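EscN (Escherichia coli O127:H6, PDB 2OBL) belongs to the ATP synthase alpha/beta family, in the P-loop NTPase clan, and is represented here by its C-terminal domain. Local coordinates at residues 273-287 with 335-347. The protein carries 1 engineered substitution. Residues are numbered along the deposited sequence; the frame is centred on the assembly and turned at random.
Sequences VTSEHLRAAAECKKL and YEKTIESLFKVVA
Y335 brings its hydroxyl to the edge of the H277 ring, near the ring plane, with OH 3.5 Å from H277 CE1. This is a contact, not a hydrogen bond. The imidazole is held from elsewhere, since H277 NE2 bonds to G64 O. One turn on, I339 reaches the same ring with CD1, 3.8 Å from H277 ND1. L342 is a knob in a hole formed by H277, A280, A281 and C284. Its CG lies anti to the backbone N (chi1 173°), which directs the two methyls into this hole. CD2 goes to H277 CD2 at 3.8 Å, and CD1 to C284 CB. F343 turns one ring face to A280. The methyl CB stands over the ring centre, 4.2 Å from the centroid, in a CH-pi contact. V345 CG2 meets C284 SG at 3.9 Å. V346 closes the row. Its CG1 packs 3.5 Å from A280 O, and its CG2 meets the edge of the R279 guanidinium at NH1. That guanidinium is steadied by a salt bridge within its own helix, R279 NH2 to E283 OE1 at 2.8 Å. K313 NZ makes a salt bridge to E283 OE2 and a hydrogen bond to V346 O. The axes of 275-287 and 335-345 cross at 51° and come within 9.2 Å of each other. The small side chain of A280 probably helps the backbones approach here. This largely apolar knobs-into-holes contact packs the last helix, 335-345, against helix 275-290 in the helical C-terminal region of EscN.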
ATOM      1  N   VAL A 273     -13.538  13.138  -0.181  1.00 19.49           N
ATOM      2  CA  VAL A 273     -13.232  14.344  -0.964  1.00 20.32           C
ATOM      3  C   VAL A 273     -14.485  15.162  -1.281  1.00 20.94           C
ATOM      4  O   VAL A 273     -15.617  14.665  -1.218  1.00 21.41           O
ATOM      5  CB  VAL A 273     -12.499  14.009  -2.290  1.00 20.68           C
ATOM      6  CG1 VAL A 273     -11.292  13.101  -2.017  1.00 20.11           C
ATOM      7  CG2 VAL A 273     -13.451  13.359  -3.281  1.00 21.22           C
ATOM      8  N   THR A 274     -14.283  16.431  -1.619  1.00 21.58           N
ATOM      9  CA  THR A 274     -15.397  17.290  -1.985  1.00 22.59           C
ATOM     10  C   THR A 274     -16.022  16.838  -3.300  1.00 22.92           C
ATOM     11  O   THR A 274     -15.387  16.146  -4.090  1.00 22.85           O
ATOM     12  CB  THR A 274     -14.951  18.758  -2.109  1.00 22.18           C
ATOM     13  OG1 THR A 274     -14.061  18.891  -3.225  1.00 23.33           O
ATOM     14  CG2 THR A 274     -14.242  19.207  -0.846  1.00 22.12           C
ATOM     15  N   SER A 275     -17.263  17.247  -3.558  1.00 23.21           N
ATOM     16  CA  SER A 275     -17.888  16.837  -4.808  1.00 23.43           C
ATOM     17  C   SER A 275     -17.096  17.402  -5.994  1.00 23.74           C
ATOM     18  O   SER A 275     -16.925  16.733  -7.009  1.00 24.48           O
ATOM     19  CB  SER A 275     -19.359  17.244  -4.858  1.00 23.77           C
ATOM     20  OG  SER A 275     -19.493  18.629  -5.072  1.00 24.66           O
ATOM     21  N   GLU A 276     -16.576  18.620  -5.841  1.00 23.40           N
ATOM     22  CA  GLU A 276     -15.805  19.256  -6.905  1.00 23.24           C
ATOM     23  C   GLU A 276     -14.499  18.512  -7.171  1.00 22.35           C
ATOM     24  O   GLU A 276     -14.097  18.343  -8.321  1.00 21.48           O
ATOM     25  CB  GLU A 276     -15.536  20.726  -6.577  1.00 24.96           C
ATOM     26  CG  GLU A 276     -16.697  21.416  -5.850  1.00 27.27           C
ATOM     27  CD  GLU A 276     -16.743  21.045  -4.370  1.00 28.58           C
ATOM     28  OE1 GLU A 276     -15.683  21.103  -3.717  1.00 30.28           O
ATOM     29  OE2 GLU A 276     -17.824  20.689  -3.859  1.00 28.96           O
ATOM     30  N   HIS A 277     -13.837  18.082  -6.103  1.00 20.95           N
ATOM     31  CA  HIS A 277     -12.639  17.262  -6.222  1.00 20.74           C
ATOM     32  C   HIS A 277     -13.003  15.976  -6.995  1.00 20.52           C
ATOM     33  O   HIS A 277     -12.317  15.594  -7.943  1.00 20.39           O
ATOM     34  CB  HIS A 277     -12.101  16.939  -4.818  1.00 20.56           C
ATOM     35  CG  HIS A 277     -10.873  16.079  -4.805  1.00 20.25           C
ATOM     36  ND1 HIS A 277     -10.053  15.973  -3.701  1.00 20.17           N
ATOM     37  CD2 HIS A 277     -10.329  15.280  -5.754  1.00 20.42           C
ATOM     38  CE1 HIS A 277      -9.058  15.147  -3.969  1.00 19.55           C
ATOM     39  NE2 HIS A 277      -9.201  14.714  -5.207  1.00 19.84           N
ATOM     40  N   LEU A 278     -14.094  15.327  -6.604  1.00 20.50           N
ATOM     41  CA  LEU A 278     -14.523  14.078  -7.255  1.00 20.35           C
ATOM     42  C   LEU A 278     -14.764  14.298  -8.752  1.00 20.97           C
ATOM     43  O   LEU A 278     -14.399  13.454  -9.585  1.00 20.78           O
ATOM     44  CB  LEU A 278     -15.810  13.563  -6.599  1.00 20.59           C
ATOM     45  CG  LEU A 278     -16.214  12.114  -6.884  1.00 19.82           C
ATOM     46  CD1 LEU A 278     -15.136  11.167  -6.347  1.00 19.83           C
ATOM     47  CD2 LEU A 278     -17.559  11.806  -6.246  1.00 20.03           C
ATOM     48  N   ARG A 279     -15.388  15.431  -9.078  1.00 20.95           N
ATOM     49  CA  ARG A 279     -15.698  15.787 -10.468  1.00 21.52           C
ATOM     50  C   ARG A 279     -14.441  16.011 -11.294  1.00 20.45           C
ATOM     51  O   ARG A 279     -14.340  15.520 -12.421  1.00 21.01           O
ATOM     52  CB  ARG A 279     -16.577  17.043 -10.556  1.00 22.90           C
ATOM     53  CG  ARG A 279     -17.007  17.357 -11.997  1.00 25.74           C
ATOM     54  CD  ARG A 279     -16.994  18.857 -12.337  1.00 28.83           C
ATOM     55  NE  ARG A 279     -15.649  19.449 -12.296  1.00 31.57           N
ATOM     56  CZ  ARG A 279     -14.706  19.304 -13.233  1.00 32.62           C
ATOM     57  NH1 ARG A 279     -13.528  19.904 -13.079  1.00 33.08           N
ATOM     58  NH2 ARG A 279     -14.920  18.563 -14.317  1.00 32.91           N
ATOM     59  N   ALA A 280     -13.490  16.762 -10.740  1.00 19.77           N
ATOM     60  CA  ALA A 280     -12.220  16.994 -11.430  1.00 19.98           C
ATOM     61  C   ALA A 280     -11.480  15.679 -11.655  1.00 19.35           C
ATOM     62  O   ALA A 280     -10.917  15.457 -12.727  1.00 19.48           O
ATOM     63  CB  ALA A 280     -11.348  17.953 -10.651  1.00 20.05           C
ATOM     64  N   ALA A 281     -11.456  14.822 -10.636  1.00 19.77           N
ATOM     65  CA  ALA A 281     -10.793  13.519 -10.765  1.00 20.24           C
ATOM     66  C   ALA A 281     -11.446  12.674 -11.854  1.00 20.62           C
ATOM     67  O   ALA A 281     -10.763  11.979 -12.606  1.00 22.27           O
ATOM     68  CB  ALA A 281     -10.823  12.762  -9.448  1.00 19.67           C
ATOM     69  N   ALA A 282     -12.766  12.715 -11.925  1.00 20.91           N
ATOM     70  CA  ALA A 282     -13.493  11.915 -12.907  1.00 20.90           C
ATOM     71  C   ALA A 282     -13.161  12.366 -14.325  1.00 21.18           C
ATOM     72  O   ALA A 282     -12.980  11.542 -15.220  1.00 20.63           O
ATOM     73  CB  ALA A 282     -14.994  11.995 -12.660  1.00 21.70           C
ATOM     74  N   GLU A 283     -13.085  13.679 -14.522  1.00 21.03           N
ATOM     75  CA  GLU A 283     -12.706  14.217 -15.816  1.00 20.96           C
ATOM     76  C   GLU A 283     -11.258  13.852 -16.149  1.00 20.90           C
ATOM     77  O   GLU A 283     -10.970  13.443 -17.271  1.00 20.55           O
ATOM     78  CB  GLU A 283     -12.913  15.739 -15.873  1.00 22.42           C
ATOM     79  CG  GLU A 283     -12.307  16.359 -17.124  1.00 23.93           C
ATOM     80  CD  GLU A 283     -12.919  17.683 -17.506  1.00 25.01           C
ATOM     81  OE1 GLU A 283     -13.382  18.425 -16.608  1.00 25.47           O
ATOM     82  OE2 GLU A 283     -12.933  17.990 -18.721  1.00 25.92           O
ATOM     83  N   CYS A 284     -10.351  13.984 -15.177  1.00 20.50           N
ATOM     84  CA  CYS A 284      -8.949  13.650 -15.408  1.00 20.81           C
ATOM     85  C   CYS A 284      -8.825  12.194 -15.840  1.00 21.48           C
ATOM     86  O   CYS A 284      -8.084  11.876 -16.774  1.00 22.13           O
ATOM     87  CB  CYS A 284      -8.081  13.913 -14.167  1.00 20.76           C
ATOM     88  SG  CYS A 284      -6.299  13.804 -14.502  1.00 20.89           S
ATOM     89  N   LYS A 285      -9.556  11.308 -15.168  1.00 21.67           N
ATOM     90  CA  LYS A 285      -9.526   9.887 -15.515  1.00 22.05           C
ATOM     91  C   LYS A 285     -10.015   9.650 -16.945  1.00 22.76           C
ATOM     92  O   LYS A 285      -9.421   8.876 -17.703  1.00 22.70           O
ATOM     93  CB  LYS A 285     -10.371   9.080 -14.536  1.00 23.40           C
ATOM     94  CG  LYS A 285      -9.684   8.814 -13.201  1.00 24.56           C
ATOM     95  CD  LYS A 285     -10.625   8.109 -12.257  1.00 26.21           C
ATOM     96  CE  LYS A 285     -10.657   8.820 -10.931  1.00 27.89           C
ATOM     97  NZ  LYS A 285     -11.810   8.380 -10.089  1.00 29.57           N
ATOM     98  N   LYS A 286     -11.095  10.329 -17.312  1.00 22.59           N
ATOM     99  CA  LYS A 286     -11.645  10.201 -18.655  1.00 23.23           C
ATOM    100  C   LYS A 286     -10.650  10.727 -19.676  1.00 22.44           C
ATOM    101  O   LYS A 286     -10.458  10.127 -20.738  1.00 21.94           O
ATOM    102  CB  LYS A 286     -12.986  10.924 -18.760  1.00 24.82           C
ATOM    103  CG  LYS A 286     -14.148  10.121 -18.181  1.00 26.88           C
ATOM    104  CD  LYS A 286     -15.276  11.016 -17.675  1.00 28.09           C
ATOM    105  CE  LYS A 286     -16.348  10.201 -16.948  1.00 28.93           C
ATOM    106  NZ  LYS A 286     -17.517  11.032 -16.514  1.00 29.01           N
ATOM    107  N   LEU A 287      -9.990  11.830 -19.341  1.00 22.07           N
ATOM    108  CA  LEU A 287      -9.001  12.406 -20.240  1.00 22.62           C
ATOM    109  C   LEU A 287      -7.832  11.450 -20.447  1.00 22.80           C
ATOM    110  O   LEU A 287      -7.389  11.242 -21.578  1.00 23.10           O
ATOM    111  CB  LEU A 287      -8.522  13.772 -19.746  1.00 21.73           C
ATOM    112  CG  LEU A 287      -9.552  14.907 -19.854  1.00 21.53           C
ATOM    113  CD1 LEU A 287      -8.960  16.196 -19.335  1.00 21.83           C
ATOM    114  CD2 LEU A 287     -10.043  15.088 -21.284  1.00 21.62           C
ATOM    115  N   TYR A 335      -1.140  18.261   0.007  1.00 24.43           N
ATOM    116  CA  TYR A 335      -2.479  17.886  -0.410  1.00 23.79           C
ATOM    117  C   TYR A 335      -3.187  19.097  -1.001  1.00 24.26           C
ATOM    118  O   TYR A 335      -3.874  18.993  -2.015  1.00 23.64           O
ATOM    119  CB  TYR A 335      -3.261  17.293   0.762  1.00 24.04           C
ATOM    120  CG  TYR A 335      -4.590  16.662   0.387  1.00 24.28           C
ATOM    121  CD1 TYR A 335      -4.673  15.677  -0.600  1.00 24.58           C
ATOM    122  CD2 TYR A 335      -5.759  17.034   1.036  1.00 24.53           C
ATOM    123  CE1 TYR A 335      -5.896  15.102  -0.942  1.00 24.58           C
ATOM    124  CE2 TYR A 335      -6.984  16.460   0.707  1.00 25.00           C
ATOM    125  CZ  TYR A 335      -7.043  15.491  -0.281  1.00 23.96           C
ATOM    126  OH  TYR A 335      -8.257  14.918  -0.601  1.00 23.79           O
ATOM    127  N   GLU A 336      -3.002  20.253  -0.373  1.00 23.90           N
ATOM    128  CA  GLU A 336      -3.516  21.491  -0.953  1.00 25.01           C
ATOM    129  C   GLU A 336      -3.011  21.660  -2.386  1.00 24.57           C
ATOM    130  O   GLU A 336      -3.797  21.867  -3.308  1.00 24.41           O
ATOM    131  CB  GLU A 336      -3.125  22.694  -0.100  1.00 25.84           C
ATOM    132  CG  GLU A 336      -3.423  24.034  -0.763  1.00 27.40           C
ATOM    133  CD  GLU A 336      -3.016  25.215   0.089  1.00 27.91           C
ATOM    134  OE1 GLU A 336      -1.920  25.780  -0.150  1.00 28.83           O
ATOM    135  OE2 GLU A 336      -3.788  25.579   1.003  1.00 27.98           O
ATOM    136  N   LYS A 337      -1.702  21.541  -2.577  1.00 24.04           N
ATOM    137  CA  LYS A 337      -1.114  21.720  -3.898  1.00 25.05           C
ATOM    138  C   LYS A 337      -1.619  20.698  -4.907  1.00 24.62           C
ATOM    139  O   LYS A 337      -1.839  21.026  -6.075  1.00 23.71           O
ATOM    140  CB  LYS A 337       0.411  21.662  -3.835  1.00 26.70           C
ATOM    141  CG  LYS A 337       1.071  21.759  -5.205  1.00 28.93           C
ATOM    142  CD  LYS A 337       2.472  22.349  -5.121  1.00 30.84           C
ATOM    143  CE  LYS A 337       3.472  21.327  -4.604  1.00 31.77           C
ATOM    144  NZ  LYS A 337       4.813  21.953  -4.428  1.00 32.38           N
ATOM    145  N   THR A 338      -1.767  19.451  -4.458  1.00 23.90           N
ATOM    146  CA  THR A 338      -2.248  18.377  -5.324  1.00 23.86           C
ATOM    147  C   THR A 338      -3.629  18.689  -5.880  1.00 23.20           C
ATOM    148  O   THR A 338      -3.876  18.549  -7.080  1.00 22.26           O
ATOM    149  CB  THR A 338      -2.278  17.033  -4.571  1.00 24.28           C
ATOM    150  OG1 THR A 338      -0.932  16.616  -4.333  1.00 25.85           O
ATOM    151  CG2 THR A 338      -2.992  15.947  -5.393  1.00 24.28           C
ATOM    152  N   ILE A 339      -4.528  19.122  -5.004  1.00 22.24           N
ATOM    153  CA  ILE A 339      -5.870  19.461  -5.440  1.00 23.12           C
ATOM    154  C   ILE A 339      -5.856  20.675  -6.385  1.00 21.95           C
ATOM    155  O   ILE A 339      -6.526  20.672  -7.414  1.00 20.95           O
ATOM    156  CB  ILE A 339      -6.827  19.662  -4.238  1.00 23.89           C
ATOM    157  CG1 ILE A 339      -6.851  18.384  -3.385  1.00 25.00           C
ATOM    158  CG2 ILE A 339      -8.237  20.024  -4.725  1.00 25.13           C
ATOM    159  CD1 ILE A 339      -7.696  18.477  -2.114  1.00 24.52           C
ATOM    160  N   GLU A 340      -5.079  21.702  -6.058  1.00 21.79           N
ATOM    161  CA  GLU A 340      -5.003  22.864  -6.946  1.00 21.53           C
ATOM    162  C   GLU A 340      -4.481  22.455  -8.328  1.00 22.65           C
ATOM    163  O   GLU A 340      -4.959  22.933  -9.361  1.00 21.92           O
ATOM    164  CB  GLU A 340      -4.140  23.972  -6.327  1.00 20.77           C
ATOM    165  CG  GLU A 340      -4.788  24.618  -5.100  1.00 20.80           C
ATOM    166  CD  GLU A 340      -4.009  25.805  -4.557  1.00 21.08           C
ATOM    167  OE1 GLU A 340      -2.927  26.119  -5.101  1.00 21.50           O
ATOM    168  OE2 GLU A 340      -4.486  26.431  -3.588  1.00 20.40           O
ATOM    169  N   SER A 341      -3.499  21.558  -8.338  1.00 23.21           N
ATOM    170  CA  SER A 341      -2.898  21.099  -9.585  1.00 24.51           C
ATOM    171  C   SER A 341      -3.870  20.262 -10.417  1.00 24.85           C
ATOM    172  O   SER A 341      -3.887  20.356 -11.643  1.00 25.20           O
ATOM    173  CB  SER A 341      -1.611  20.309  -9.305  1.00 24.95           C
ATOM    174  OG  SER A 341      -0.619  21.175  -8.760  1.00 26.55           O
ATOM    175  N   LEU A 342      -4.671  19.440  -9.748  1.00 24.62           N
ATOM    176  CA  LEU A 342      -5.693  18.635 -10.421  1.00 24.96           C
ATOM    177  C   LEU A 342      -6.688  19.503 -11.196  1.00 25.19           C
ATOM    178  O   LEU A 342      -7.000  19.231 -12.359  1.00 24.97           O
ATOM    179  CB  LEU A 342      -6.447  17.777  -9.407  1.00 24.43           C
ATOM    180  CG  LEU A 342      -7.654  16.991  -9.927  1.00 24.41           C
ATOM    181  CD1 LEU A 342      -7.233  15.976 -10.994  1.00 25.09           C
ATOM    182  CD2 LEU A 342      -8.337  16.284  -8.774  1.00 24.74           C
ATOM    183  N   PHE A 343      -7.190  20.544 -10.549  1.00 25.84           N
ATOM    184  CA  PHE A 343      -8.134  21.440 -11.212  1.00 26.17           C
ATOM    185  C   PHE A 343      -7.519  22.066 -12.463  1.00 25.38           C
ATOM    186  O   PHE A 343      -8.186  22.206 -13.492  1.00 25.57           O
ATOM    187  CB  PHE A 343      -8.640  22.505 -10.247  1.00 27.84           C
ATOM    188  CG  PHE A 343      -9.720  22.014  -9.332  1.00 28.74           C
ATOM    189  CD1 PHE A 343     -11.030  22.411  -9.513  1.00 29.92           C
ATOM    190  CD2 PHE A 343      -9.429  21.151  -8.295  1.00 29.88           C
ATOM    191  CE1 PHE A 343     -12.027  21.959  -8.657  1.00 29.96           C
ATOM    192  CE2 PHE A 343     -10.425  20.696  -7.448  1.00 29.79           C
ATOM    193  CZ  PHE A 343     -11.714  21.101  -7.633  1.00 29.19           C
ATOM    194  N   LYS A 344      -6.241  22.412 -12.372  1.00 25.11           N
ATOM    195  CA  LYS A 344      -5.506  22.967 -13.503  1.00 25.52           C
ATOM    196  C   LYS A 344      -5.402  22.011 -14.704  1.00 25.40           C
ATOM    197  O   LYS A 344      -5.491  22.446 -15.853  1.00 23.69           O
ATOM    198  CB  LYS A 344      -4.110  23.432 -13.069  1.00 27.07           C
ATOM    199  CG  LYS A 344      -4.098  24.657 -12.140  1.00 27.83           C
ATOM    200  CD  LYS A 344      -5.007  25.771 -12.633  1.00 28.80           C
ATOM    201  CE  LYS A 344      -4.906  27.010 -11.733  1.00 28.50           C
ATOM    202  NZ  LYS A 344      -4.962  26.596 -10.303  1.00 30.36           N
ATOM    203  N   VAL A 345      -5.229  20.716 -14.450  1.00 25.24           N
ATOM    204  CA  VAL A 345      -5.059  19.752 -15.549  1.00 25.28           C
ATOM    205  C   VAL A 345      -6.362  19.407 -16.286  1.00 25.41           C
ATOM    206  O   VAL A 345      -6.329  18.901 -17.404  1.00 26.15           O
ATOM    207  CB  VAL A 345      -4.325  18.441 -15.116  1.00 25.26           C
ATOM    208  CG1 VAL A 345      -3.020  18.753 -14.399  1.00 24.80           C
ATOM    209  CG2 VAL A 345      -5.225  17.563 -14.255  1.00 24.77           C
ATOM    210  N   VAL A 346      -7.506  19.683 -15.669  1.00 25.22           N
ATOM    211  CA  VAL A 346      -8.779  19.426 -16.338  1.00 26.31           C
ATOM    212  C   VAL A 346      -9.449  20.700 -16.854  1.00 27.23           C
ATOM    213  O   VAL A 346     -10.546  20.655 -17.414  1.00 27.86           O
ATOM    214  CB  VAL A 346      -9.750  18.624 -15.443  1.00 26.41           C
ATOM    215  CG1 VAL A 346      -9.083  17.345 -14.977  1.00 25.98           C
ATOM    216  CG2 VAL A 346     -10.222  19.461 -14.256  1.00 26.17           C
ATOM    217  N   ALA A 347      -8.785  21.835 -16.662  1.00 27.54           N
ATOM    218  CA  ALA A 347      -9.313  23.114 -17.134  1.00 28.32           C
ATOM    219  C   ALA A 347      -9.233  23.193 -18.656  1.00 28.77           C
ATOM    220  O   ALA A 347      -8.335  22.613 -19.275  1.00 28.65           O
ATOM    221  CB  ALA A 347      -8.559  24.262 -16.500  1.00 28.40           C
ATOM    222  OXT ALA A 347     -10.064  23.834 -19.303  1.00 29.04           O
TER